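PDB 1UZ5: 402AA LONG hypothetical molybdopterin biosynthesis MOEA protein from Pyrococcus horikoshii, which probably inserts molybdenum from molybdate into adenylyl-molybdopterin, releasing AMP, in a magnesium-dependent step of molybdenum cofactor biosynthesis. Local coordinates for residues 49-63 and 127-140. Sequence-based numbering, arbitrary orientation.
Sequences PPFDRATVDGYAVRA and ILIYKPAYPGLGVM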
loop_
_atom_site.group_PDB
_atom_site.type_symbol
_atom_site.label_atom_id
_atom_site.label_comp_id
_atom_site.label_asym_id
_atom_site.label_seq_id
_atom_site.Cartn_x
_atom_site.Cartn_y
_atom_site.Cartn_z
ATOM N N PRO A 49 23.997 13.061 2.581
ATOM C CA PRO A 49 25.095 12.224 2.085
ATOM C C PRO A 49 25.869 11.663 3.275
ATOM O O PRO A 49 25.785 12.198 4.378
ATOM C CB PRO A 49 25.920 13.202 1.240
ATOM C CG PRO A 49 25.714 14.512 1.956
ATOM C CD PRO A 49 24.233 14.485 2.269
ATOM N N PRO A 50 26.614 10.567 3.073
ATOM C CA PRO A 50 27.378 9.967 4.171
ATOM C C PRO A 50 28.696 10.676 4.504
ATOM O O PRO A 50 29.448 10.221 5.361
ATOM C CB PRO A 50 27.578 8.528 3.701
ATOM C CG PRO A 50 27.721 8.689 2.214
ATOM C CD PRO A 50 26.692 9.744 1.849
ATOM N N PHE A 51 28.952 11.790 3.828
ATOM C CA PHE A 51 30.158 12.591 4.036
ATOM C C PHE A 51 29.903 13.975 3.455
ATOM O O PHE A 51 28.972 14.154 2.667
ATOM C CB PHE A 51 31.361 11.964 3.320
ATOM C CG PHE A 51 31.128 11.705 1.849
ATOM C CD1 PHE A 51 30.630 10.474 1.413
ATOM C CD2 PHE A 51 31.372 12.700 0.905
ATOM C CE1 PHE A 51 30.376 10.240 0.057
ATOM C CE2 PHE A 51 31.123 12.480 -0.455
ATOM C CZ PHE A 51 30.619 11.242 -0.880
ATOM N N ASP A 52 30.714 14.955 3.845
ATOM C CA ASP A 52 30.554 16.310 3.311
ATOM C C ASP A 52 30.969 16.246 1.851
ATOM O O ASP A 52 32.070 15.803 1.540
ATOM C CB ASP A 52 31.465 17.301 4.050
ATOM C CG ASP A 52 31.106 17.449 5.514
ATOM O OD1 ASP A 52 31.966 17.916 6.288
ATOM O OD2 ASP A 52 29.966 17.106 5.893
ATOM N N ARG A 53 30.099 16.672 0.944
ATOM C CA ARG A 53 30.463 16.626 -0.458
ATOM C C ARG A 53 30.377 17.975 -1.149
ATOM O O ARG A 53 29.548 18.818 -0.804
ATOM C CB ARG A 53 29.616 15.568 -1.194
ATOM C CG ARG A 53 28.137 15.836 -1.292
ATOM C CD ARG A 53 27.360 14.577 -1.745
ATOM N NE ARG A 53 27.981 13.861 -2.864
ATOM C CZ ARG A 53 27.392 12.885 -3.558
ATOM N NH1 ARG A 53 26.156 12.497 -3.264
ATOM N NH2 ARG A 53 28.037 12.288 -4.552
ATOM N N ALA A 54 31.274 18.188 -2.106
ATOM C CA ALA A 54 31.295 19.431 -2.858
ATOM C C ALA A 54 30.036 19.478 -3.716
ATOM O O ALA A 54 29.580 18.446 -4.210
ATOM C CB ALA A 54 32.521 19.483 -3.749
ATOM N N THR A 55 29.479 20.671 -3.885
ATOM C CA THR A 55 28.278 20.836 -4.695
ATOM C C THR A 55 28.620 21.487 -6.028
ATOM O O THR A 55 27.754 21.681 -6.874
ATOM C CB THR A 55 27.230 21.696 -3.969
ATOM O OG1 THR A 55 27.778 22.989 -3.687
ATOM C CG2 THR A 55 26.816 21.031 -2.663
ATOM N N VAL A 56 29.893 21.825 -6.207
ATOM C CA VAL A 56 30.363 22.445 -7.441
ATOM C C VAL A 56 31.819 22.050 -7.672
ATOM O O VAL A 56 32.485 21.585 -6.746
ATOM C CB VAL A 56 30.310 23.993 -7.359
ATOM C CG1 VAL A 56 28.896 24.462 -7.055
ATOM C CG2 VAL A 56 31.270 24.488 -6.290
ATOM N N ASP A 57 32.303 22.216 -8.902
ATOM C CA ASP A 57 33.701 21.925 -9.201
ATOM C C ASP A 57 34.456 23.160 -8.723
ATOM O O ASP A 57 34.032 24.282 -8.983
ATOM C CB ASP A 57 33.954 21.773 -10.706
ATOM C CG ASP A 57 33.304 20.539 -11.302
ATOM O OD1 ASP A 57 33.164 19.520 -10.595
ATOM O OD2 ASP A 57 32.952 20.590 -12.498
ATOM N N GLY A 58 35.567 22.968 -8.029
ATOM C CA GLY A 58 36.313 24.120 -7.567
ATOM C C GLY A 58 37.424 23.762 -6.613
ATOM O O GLY A 58 38.086 22.737 -6.768
ATOM N N TYR A 59 37.625 24.603 -5.607
ATOM C CA TYR A 59 38.687 24.355 -4.655
ATOM C C TYR A 59 38.230 24.296 -3.215
ATOM O O TYR A 59 37.597 25.228 -2.709
ATOM C CB TYR A 59 39.780 25.413 -4.814
ATOM C CG TYR A 59 40.420 25.372 -6.176
ATOM C CD1 TYR A 59 39.831 26.007 -7.273
ATOM C CD2 TYR A 59 41.581 24.635 -6.386
ATOM C CE1 TYR A 59 40.388 25.900 -8.548
ATOM C CE2 TYR A 59 42.139 24.522 -7.646
ATOM C CZ TYR A 59 41.543 25.151 -8.722
ATOM O OH TYR A 59 42.119 25.015 -9.966
ATOM N N ALA A 60 38.559 23.183 -2.567
ATOM C CA ALA A 60 38.227 22.961 -1.173
ATOM C C ALA A 60 39.231 23.778 -0.383
ATOM O O ALA A 60 40.432 23.709 -0.645
ATOM C CB ALA A 60 38.371 21.482 -0.820
ATOM N N VAL A 61 38.740 24.536 0.588
ATOM C CA VAL A 61 39.608 25.375 1.405
ATOM C C VAL A 61 39.149 25.396 2.851
ATOM O O VAL A 61 38.073 24.907 3.182
ATOM C CB VAL A 61 39.582 26.852 0.930
ATOM C CG1 VAL A 61 39.913 26.943 -0.549
ATOM C CG2 VAL A 61 38.201 27.463 1.212
ATOM N N ARG A 62 39.994 25.952 3.708
ATOM C CA ARG A 62 39.651 26.142 5.110
ATOM C C ARG A 62 39.130 27.580 5.013
ATOM O O ARG A 62 39.897 28.495 4.729
ATOM C CB ARG A 62 40.909 26.070 5.972
ATOM C CG ARG A 62 41.568 24.710 5.936
ATOM C CD ARG A 62 42.996 24.731 6.456
ATOM N NE ARG A 62 43.120 25.414 7.736
ATOM C CZ ARG A 62 43.889 24.993 8.735
ATOM N NH1 ARG A 62 44.604 23.880 8.607
ATOM N NH2 ARG A 62 43.944 25.683 9.864
ATOM N N ALA A 63 37.830 27.773 5.202
ATOM C CA ALA A 63 37.230 29.107 5.072
ATOM C C ALA A 63 38.002 30.232 5.773
ATOM O O ALA A 63 38.168 31.320 5.218
ATOM C CB ALA A 63 35.791 29.075 5.563
ATOM N N ILE A 127 46.235 29.440 -6.209
ATOM C CA ILE A 127 45.025 30.132 -6.608
ATOM C C ILE A 127 44.859 31.433 -5.830
ATOM O O ILE A 127 45.317 31.549 -4.692
ATOM C CB ILE A 127 43.768 29.246 -6.399
ATOM C CG1 ILE A 127 43.623 28.869 -4.926
ATOM C CG2 ILE A 127 43.872 27.986 -7.250
ATOM C CD1 ILE A 127 42.327 28.104 -4.615
ATOM N N LEU A 128 44.211 32.408 -6.459
ATOM C CA LEU A 128 43.969 33.699 -5.827
ATOM C C LEU A 128 42.487 33.829 -5.512
ATOM O O LEU A 128 41.636 33.596 -6.371
ATOM C CB LEU A 128 44.407 34.842 -6.748
ATOM C CG LEU A 128 45.901 34.961 -7.060
ATOM C CD1 LEU A 128 46.119 36.100 -8.046
ATOM C CD2 LEU A 128 46.683 35.208 -5.779
ATOM N N ILE A 129 42.195 34.203 -4.273
ATOM C CA ILE A 129 40.829 34.364 -3.798
ATOM C C ILE A 129 40.606 35.836 -3.462
ATOM O O ILE A 129 41.373 36.429 -2.703
ATOM C CB ILE A 129 40.596 33.485 -2.552
ATOM C CG1 ILE A 129 40.899 32.023 -2.912
ATOM C CG2 ILE A 129 39.166 33.637 -2.054
ATOM C CD1 ILE A 129 40.813 31.065 -1.751
ATOM N N TYR A 130 39.549 36.410 -4.028
ATOM C CA TYR A 130 39.235 37.829 -3.850
ATOM C C TYR A 130 38.057 38.103 -2.923
ATOM O O TYR A 130 37.780 39.256 -2.584
ATOM C CB TYR A 130 38.943 38.449 -5.221
ATOM C CG TYR A 130 40.061 38.274 -6.226
ATOM C CD1 TYR A 130 41.142 39.152 -6.255
ATOM C CD2 TYR A 130 40.051 37.211 -7.132
ATOM C CE1 TYR A 130 42.191 38.978 -7.159
ATOM C CE2 TYR A 130 41.098 37.027 -8.041
ATOM C CZ TYR A 130 42.163 37.916 -8.047
ATOM O OH TYR A 130 43.199 37.743 -8.933
ATOM N N LYS A 131 37.365 37.046 -2.519
ATOM C CA LYS A 131 36.207 37.179 -1.646
ATOM C C LYS A 131 36.261 36.113 -0.554
ATOM O O LYS A 131 36.545 34.951 -0.824
ATOM C CB LYS A 131 34.932 37.020 -2.477
ATOM C CG LYS A 131 33.636 37.238 -1.725
ATOM C CD LYS A 131 32.452 37.060 -2.662
ATOM C CE LYS A 131 31.129 37.309 -1.957
ATOM N NZ LYS A 131 29.976 37.111 -2.880
ATOM N N PRO A 132 36.004 36.500 0.701
ATOM C CA PRO A 132 36.049 35.500 1.767
ATOM C C PRO A 132 34.962 34.442 1.600
ATOM O O PRO A 132 33.849 34.736 1.166
ATOM C CB PRO A 132 35.842 36.331 3.032
ATOM C CG PRO A 132 36.392 37.680 2.651
ATOM C CD PRO A 132 35.840 37.853 1.260
ATOM N N ALA A 133 35.300 33.203 1.924
ATOM C CA ALA A 133 34.329 32.122 1.854
ATOM C C ALA A 133 33.829 31.966 3.283
ATOM O O ALA A 133 34.357 32.587 4.204
ATOM C CB ALA A 133 35.002 30.834 1.393
ATOM N N TYR A 134 32.801 31.154 3.469
ATOM C CA TYR A 134 32.277 30.899 4.798
ATOM C C TYR A 134 32.056 29.396 4.914
ATOM O O TYR A 134 31.782 28.730 3.921
ATOM C CB TYR A 134 30.956 31.636 5.020
ATOM C CG TYR A 134 29.921 31.394 3.949
ATOM C CD1 TYR A 134 29.850 32.213 2.822
ATOM C CD2 TYR A 134 29.018 30.340 4.056
ATOM C CE1 TYR A 134 28.900 31.988 1.829
ATOM C CE2 TYR A 134 28.070 30.105 3.071
ATOM C CZ TYR A 134 28.014 30.931 1.962
ATOM O OH TYR A 134 27.067 30.699 0.994
ATOM N N PRO A 135 32.184 28.844 6.129
ATOM C CA PRO A 135 31.979 27.402 6.297
ATOM C C PRO A 135 30.658 26.980 5.679
ATOM O O PRO A 135 29.627 27.601 5.936
ATOM C CB PRO A 135 31.985 27.227 7.811
ATOM C CG PRO A 135 32.942 28.314 8.264
ATOM C CD PRO A 135 32.518 29.489 7.413
ATOM N N GLY A 136 30.686 25.942 4.848
ATOM C CA GLY A 136 29.457 25.469 4.235
ATOM C C GLY A 136 29.264 25.851 2.779
ATOM O O GLY A 136 28.525 25.180 2.058
ATOM N N LEU A 137 29.912 26.930 2.344
ATOM C CA LEU A 137 29.815 27.374 0.953
ATOM C C LEU A 137 30.250 26.240 0.026
ATOM O O LEU A 137 31.287 25.619 0.257
ATOM C CB LEU A 137 30.734 28.578 0.718
ATOM C CG LEU A 137 30.968 29.018 -0.731
ATOM C CD1 LEU A 137 29.726 29.715 -1.274
ATOM C CD2 LEU A 137 32.170 29.956 -0.787
ATOM N N GLY A 138 29.461 25.978 -1.015
ATOM C CA GLY A 138 29.790 24.927 -1.969
ATOM C C GLY A 138 29.851 23.528 -1.378
ATOM O O GLY A 138 30.492 22.632 -1.938
ATOM N N VAL A 139 29.162 23.326 -0.262
ATOM C CA VAL A 139 29.169 22.037 0.412
ATOM C C VAL A 139 27.796 21.541 0.857
ATOM O O VAL A 139 26.969 22.307 1.350
ATOM C CB VAL A 139 30.062 22.087 1.672
ATOM C CG1 VAL A 139 30.095 20.725 2.346
ATOM C CG2 VAL A 139 31.461 22.543 1.305
ATOM N N MET A 140 27.572 20.245 0.672
ATOM C CA MET A 140 26.349 19.576 1.102
ATOM C C MET A 140 26.879 18.768 2.273
ATOM O O MET A 140 27.550 17.754 2.079
ATOM C CB MET A 140 25.833 18.648 0.001
ATOM C CG MET A 140 24.786 17.634 0.444
ATOM S SD MET A 140 23.196 18.356 0.870
ATOM C CE MET A 140 22.573 18.788 -0.754
#
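Ile127 lies over one face of the Tyr59 ring, its CG2 standing 4.0 Å from the ring centroid in a CH-pi contact displaced toward the CE2-CZ rim. Its CG1, wedged between backbone N and carbonyl carbon (chi1 60°), carries CD1 to the root of the same ring, 3.7 Å from Tyr59 CG. Beside this pair, Val61 and Ile129 meet more loosely through CG1 and CD1, and Leu77 of strand 75-83 touches both. The Ala63 methyl packs on the N-CD side of Pro135, CB to CD 3.8 Å, while its backbone N is hydrogen-bonded to Asp112 OD1. Farther out, Met140 CG rests 3.6 Å from Pro49 CG, and Thr55 CG2 packs on Met140 CB.

Across the two segments the hydrogen bonds all join backbone atoms. Arg53 and Met140 form an antiparallel hydrogen-bonded pair, with Met140 N to Arg53 O at 2.8 Å and Arg53 N to Met140 O at 3.0 Å. Thr55 N reaches Gly138 O at 2.9 Å from well above the carbonyl plane. Outside them, Asp52 OD2 accepts from Lys142 N and Arg53 NE donates to Gly104 O. Two overlapping type II turns, Tyr134-Leu137 and Gly136-Val139, lead into this two-stranded antiparallel ribbon, 53-54 with 139-140. Next to it, strands 58-61 and 126-129 pack although 97-101 and 75-83 separate them in their six-stranded mixed sheet, consistent with a strongly curled sheet in the MoeA N-terminal region.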